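Local atomic coordinates of uncharacterized protein Q64V53_BACFR (Bacteroides fragilis, PDB entry 2RA8), a protein that is of unknown function but joins a WGR domain, a module often found in nucleic-acid-associated proteins, to a leucine-rich-repeat domain. Residues Leu309-Leu319 and Leu331-Glu342. Numbering follows the deposited sequence.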
# COMPACT_ATOMS: atom_id res chain seq x y z
N LEU A 309 -3.99 -16.98 25.29
CA LEU A 309 -3.32 -16.41 24.12
C LEU A 309 -3.00 -14.96 24.35
O LEU A 309 -3.66 -14.29 25.14
CB LEU A 309 -4.20 -16.54 22.87
CG LEU A 309 -4.49 -17.95 22.35
CD1 LEU A 309 -5.44 -17.88 21.16
CD2 LEU A 309 -3.19 -18.63 21.95
N LYS A 310 -1.96 -14.48 23.67
CA LYS A 310 -1.56 -13.08 23.79
C LYS A 310 -2.11 -12.28 22.63
O LYS A 310 -2.22 -11.06 22.71
CB LYS A 310 -0.03 -12.97 23.81
CG LYS A 310 0.59 -13.41 25.13
CD LYS A 310 2.02 -13.94 24.98
CE LYS A 310 3.01 -12.91 24.46
NZ LYS A 310 2.92 -12.71 22.99
N PHE A 311 -2.47 -12.96 21.55
CA PHE A 311 -2.96 -12.27 20.37
C PHE A 311 -3.70 -13.18 19.42
O PHE A 311 -3.29 -14.31 19.16
CB PHE A 311 -1.76 -11.62 19.64
CG PHE A 311 -2.11 -10.88 18.37
CD1 PHE A 311 -3.18 -9.99 18.31
CD2 PHE A 311 -1.31 -11.02 17.24
CE1 PHE A 311 -3.45 -9.26 17.15
CE2 PHE A 311 -1.57 -10.29 16.08
CZ PHE A 311 -2.63 -9.41 16.03
N ILE A 312 -4.83 -12.69 18.93
CA ILE A 312 -5.62 -13.44 17.96
C ILE A 312 -5.75 -12.51 16.79
O ILE A 312 -6.43 -11.48 16.89
CB ILE A 312 -7.01 -13.81 18.50
CG1 ILE A 312 -6.88 -14.68 19.76
CG2 ILE A 312 -7.79 -14.55 17.43
CD1 ILE A 312 -8.22 -15.15 20.33
N ASN A 313 -5.08 -12.84 15.70
CA ASN A 313 -5.10 -12.02 14.50
C ASN A 313 -6.22 -12.41 13.57
O ASN A 313 -6.25 -13.51 13.03
CB ASN A 313 -3.75 -12.14 13.76
CG ASN A 313 -3.66 -11.19 12.57
OD1 ASN A 313 -4.26 -10.12 12.57
ND2 ASN A 313 -2.89 -11.58 11.56
N MSE A 314 -7.16 -11.48 13.38
CA MSE A 314 -8.30 -11.69 12.49
C MSE A 314 -8.36 -10.57 11.48
O MSE A 314 -9.43 -10.23 10.97
CB MSE A 314 -9.59 -11.75 13.30
CG MSE A 314 -9.63 -12.91 14.31
SE MSE A 314 -11.26 -13.01 15.37
CE MSE A 314 -10.71 -12.00 16.91
N LYS A 315 -7.20 -9.99 11.20
CA LYS A 315 -7.09 -8.89 10.24
C LYS A 315 -7.56 -9.37 8.90
O LYS A 315 -7.03 -10.33 8.36
CB LYS A 315 -5.65 -8.41 10.20
CG LYS A 315 -5.41 -7.11 9.46
CD LYS A 315 -4.06 -6.53 9.86
CE LYS A 315 -3.50 -5.59 8.80
NZ LYS A 315 -4.45 -4.50 8.47
N TYR A 316 -8.56 -8.67 8.36
CA TYR A 316 -9.23 -9.00 7.09
C TYR A 316 -10.17 -10.13 7.42
O TYR A 316 -9.76 -11.28 7.61
CB TYR A 316 -8.27 -9.43 5.96
CG TYR A 316 -9.00 -9.67 4.65
CD1 TYR A 316 -9.62 -10.89 4.38
CD2 TYR A 316 -9.18 -8.64 3.72
CE1 TYR A 316 -10.39 -11.09 3.24
CE2 TYR A 316 -9.96 -8.82 2.56
CZ TYR A 316 -10.56 -10.05 2.34
OH TYR A 316 -11.35 -10.26 1.23
N ASN A 317 -11.46 -9.79 7.50
CA ASN A 317 -12.48 -10.76 7.87
C ASN A 317 -13.84 -10.36 7.35
O ASN A 317 -13.98 -9.37 6.63
CB ASN A 317 -12.55 -10.86 9.39
CG ASN A 317 -12.93 -9.54 10.05
OD1 ASN A 317 -14.03 -9.03 9.85
ND2 ASN A 317 -12.01 -8.97 10.82
N TYR A 318 -14.86 -11.12 7.74
CA TYR A 318 -16.23 -10.84 7.33
C TYR A 318 -17.12 -10.88 8.55
O TYR A 318 -18.22 -11.43 8.51
CB TYR A 318 -16.70 -11.86 6.28
CG TYR A 318 -16.28 -11.56 4.86
CD1 TYR A 318 -17.08 -10.77 4.03
CD2 TYR A 318 -15.09 -12.06 4.33
CE1 TYR A 318 -16.71 -10.49 2.70
CE2 TYR A 318 -14.71 -11.80 3.01
CZ TYR A 318 -15.52 -11.01 2.21
OH TYR A 318 -15.14 -10.77 0.91
N LEU A 319 -16.64 -10.31 9.65
CA LEU A 319 -17.40 -10.26 10.90
C LEU A 319 -18.34 -9.07 10.87
O LEU A 319 -18.07 -8.08 10.19
CB LEU A 319 -16.46 -10.09 12.09
CG LEU A 319 -15.41 -11.18 12.36
CD1 LEU A 319 -14.62 -10.81 13.60
CD2 LEU A 319 -16.08 -12.53 12.53
N LEU A 331 -13.36 -10.91 24.89
CA LEU A 331 -12.01 -11.48 24.86
C LEU A 331 -11.05 -10.60 25.61
O LEU A 331 -10.96 -9.40 25.36
CB LEU A 331 -11.55 -11.68 23.40
CG LEU A 331 -12.36 -12.73 22.62
CD1 LEU A 331 -11.75 -12.94 21.24
CD2 LEU A 331 -12.37 -14.05 23.39
N PRO A 332 -10.30 -11.18 26.57
CA PRO A 332 -9.33 -10.44 27.38
C PRO A 332 -8.02 -10.04 26.76
O PRO A 332 -7.36 -9.13 27.25
CB PRO A 332 -9.13 -11.35 28.59
CG PRO A 332 -9.22 -12.71 27.97
CD PRO A 332 -10.42 -12.58 27.04
N MSE A 333 -7.61 -10.70 25.68
CA MSE A 333 -6.33 -10.36 25.07
C MSE A 333 -6.46 -9.50 23.84
O MSE A 333 -7.56 -9.22 23.35
CB MSE A 333 -5.54 -11.63 24.72
CG MSE A 333 -5.92 -12.28 23.39
SE MSE A 333 -7.77 -12.83 23.25
CE MSE A 333 -7.70 -14.37 24.42
N LYS A 334 -5.31 -9.08 23.33
CA LYS A 334 -5.27 -8.24 22.14
C LYS A 334 -5.78 -9.01 20.95
O LYS A 334 -5.46 -10.19 20.79
CB LYS A 334 -3.83 -7.79 21.89
CG LYS A 334 -3.63 -6.91 20.67
CD LYS A 334 -2.17 -6.48 20.54
CE LYS A 334 -1.97 -5.52 19.37
NZ LYS A 334 -2.36 -6.14 18.07
N ILE A 335 -6.59 -8.35 20.13
CA ILE A 335 -7.11 -8.98 18.92
C ILE A 335 -7.16 -7.95 17.84
O ILE A 335 -7.30 -6.75 18.11
CB ILE A 335 -8.53 -9.57 19.10
CG1 ILE A 335 -9.53 -8.46 19.44
CG2 ILE A 335 -8.52 -10.64 20.19
CD1 ILE A 335 -10.99 -8.91 19.40
N ASP A 336 -7.02 -8.39 16.60
CA ASP A 336 -7.08 -7.49 15.47
C ASP A 336 -8.23 -7.92 14.59
O ASP A 336 -8.14 -8.94 13.89
CB ASP A 336 -5.78 -7.52 14.67
CG ASP A 336 -5.71 -6.40 13.64
OD1 ASP A 336 -6.78 -6.03 13.10
OD2 ASP A 336 -4.59 -5.90 13.38
N VAL A 337 -9.31 -7.16 14.62
CA VAL A 337 -10.47 -7.49 13.81
C VAL A 337 -10.65 -6.47 12.71
O VAL A 337 -11.71 -6.38 12.10
CB VAL A 337 -11.75 -7.56 14.67
CG1 VAL A 337 -11.77 -8.85 15.46
CG2 VAL A 337 -11.80 -6.37 15.63
N SER A 338 -9.58 -5.73 12.43
CA SER A 338 -9.58 -4.69 11.41
C SER A 338 -9.77 -5.22 10.01
O SER A 338 -9.72 -6.43 9.79
CB SER A 338 -8.27 -3.89 11.45
OG SER A 338 -7.20 -4.62 10.87
N ASP A 339 -9.98 -4.30 9.07
CA ASP A 339 -10.18 -4.63 7.67
C ASP A 339 -11.33 -5.56 7.39
O ASP A 339 -11.26 -6.40 6.49
CB ASP A 339 -8.90 -5.21 7.07
CG ASP A 339 -7.92 -4.13 6.63
OD1 ASP A 339 -8.25 -3.39 5.67
OD2 ASP A 339 -6.84 -4.01 7.24
N SER A 340 -12.41 -5.41 8.16
CA SER A 340 -13.59 -6.22 7.95
C SER A 340 -14.15 -5.87 6.60
O SER A 340 -14.13 -4.70 6.20
CB SER A 340 -14.66 -5.93 9.02
OG SER A 340 -14.23 -6.34 10.30
N GLN A 341 -14.63 -6.87 5.87
CA GLN A 341 -15.20 -6.64 4.56
C GLN A 341 -16.70 -6.60 4.70
O GLN A 341 -17.23 -6.86 5.78
CB GLN A 341 -14.79 -7.75 3.60
CG GLN A 341 -13.28 -7.98 3.50
CD GLN A 341 -12.52 -6.74 3.04
OE1 GLN A 341 -11.88 -6.05 3.84
NE2 GLN A 341 -12.60 -6.45 1.75
N GLU A 342 -17.40 -6.27 3.62
CA GLU A 342 -18.86 -6.21 3.66
C GLU A 342 -19.45 -7.55 3.34
O GLU A 342 -19.34 -8.05 2.22
CB GLU A 342 -19.38 -5.15 2.68
CG GLU A 342 -20.85 -4.80 2.89
CD GLU A 342 -21.29 -3.57 2.11
OE1 GLU A 342 -22.44 -3.13 2.30
OE2 GLU A 342 -20.49 -3.04 1.31
O HOH W 1 -2.63 -7.98 12.45
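Gln341 lays its CB over one face of the Tyr318 ring, 3.7 Å from the ring centroid in a CH-pi contact, while Glu342 O lies at that ring's edge. The Phe311 ring turns its edge to the backbone carbonyl of Lys334 and to a water, and Asn313 N sits over one of its faces. Both rings belong to the last beta-alpha-beta unit of the leucine-rich-repeat domain, where strands 311-313 and 334-336 run parallel at the end of the sheet, linked through helix 321-330. Ile312 bonds strand 334-336 with both its backbone groups, its N to Lys334 O and its O accepting from Asp336 N. On the helix-facing side, Met314 CE reaches Val337 CG1 (3.6 Å), and Leu319 CD1 meets the same methyl. On the other side, the same water donates to Asn313 OD1 and Asp336 OD2, and Lys315 NZ makes a salt bridge with Asp339 OD2 (2.7 Å). Beyond the strands, Asn317, with CG between its backbone N and carbonyl carbon (chi1 61°), turns its amide toward segment 331-342. Its ND2 donates to Met314 O and, from above the carbonyl plane, to Val337 O; its OD1 accepts from Leu319 N, closing an Asx turn, and from Ser340 OG at 2.7 Å.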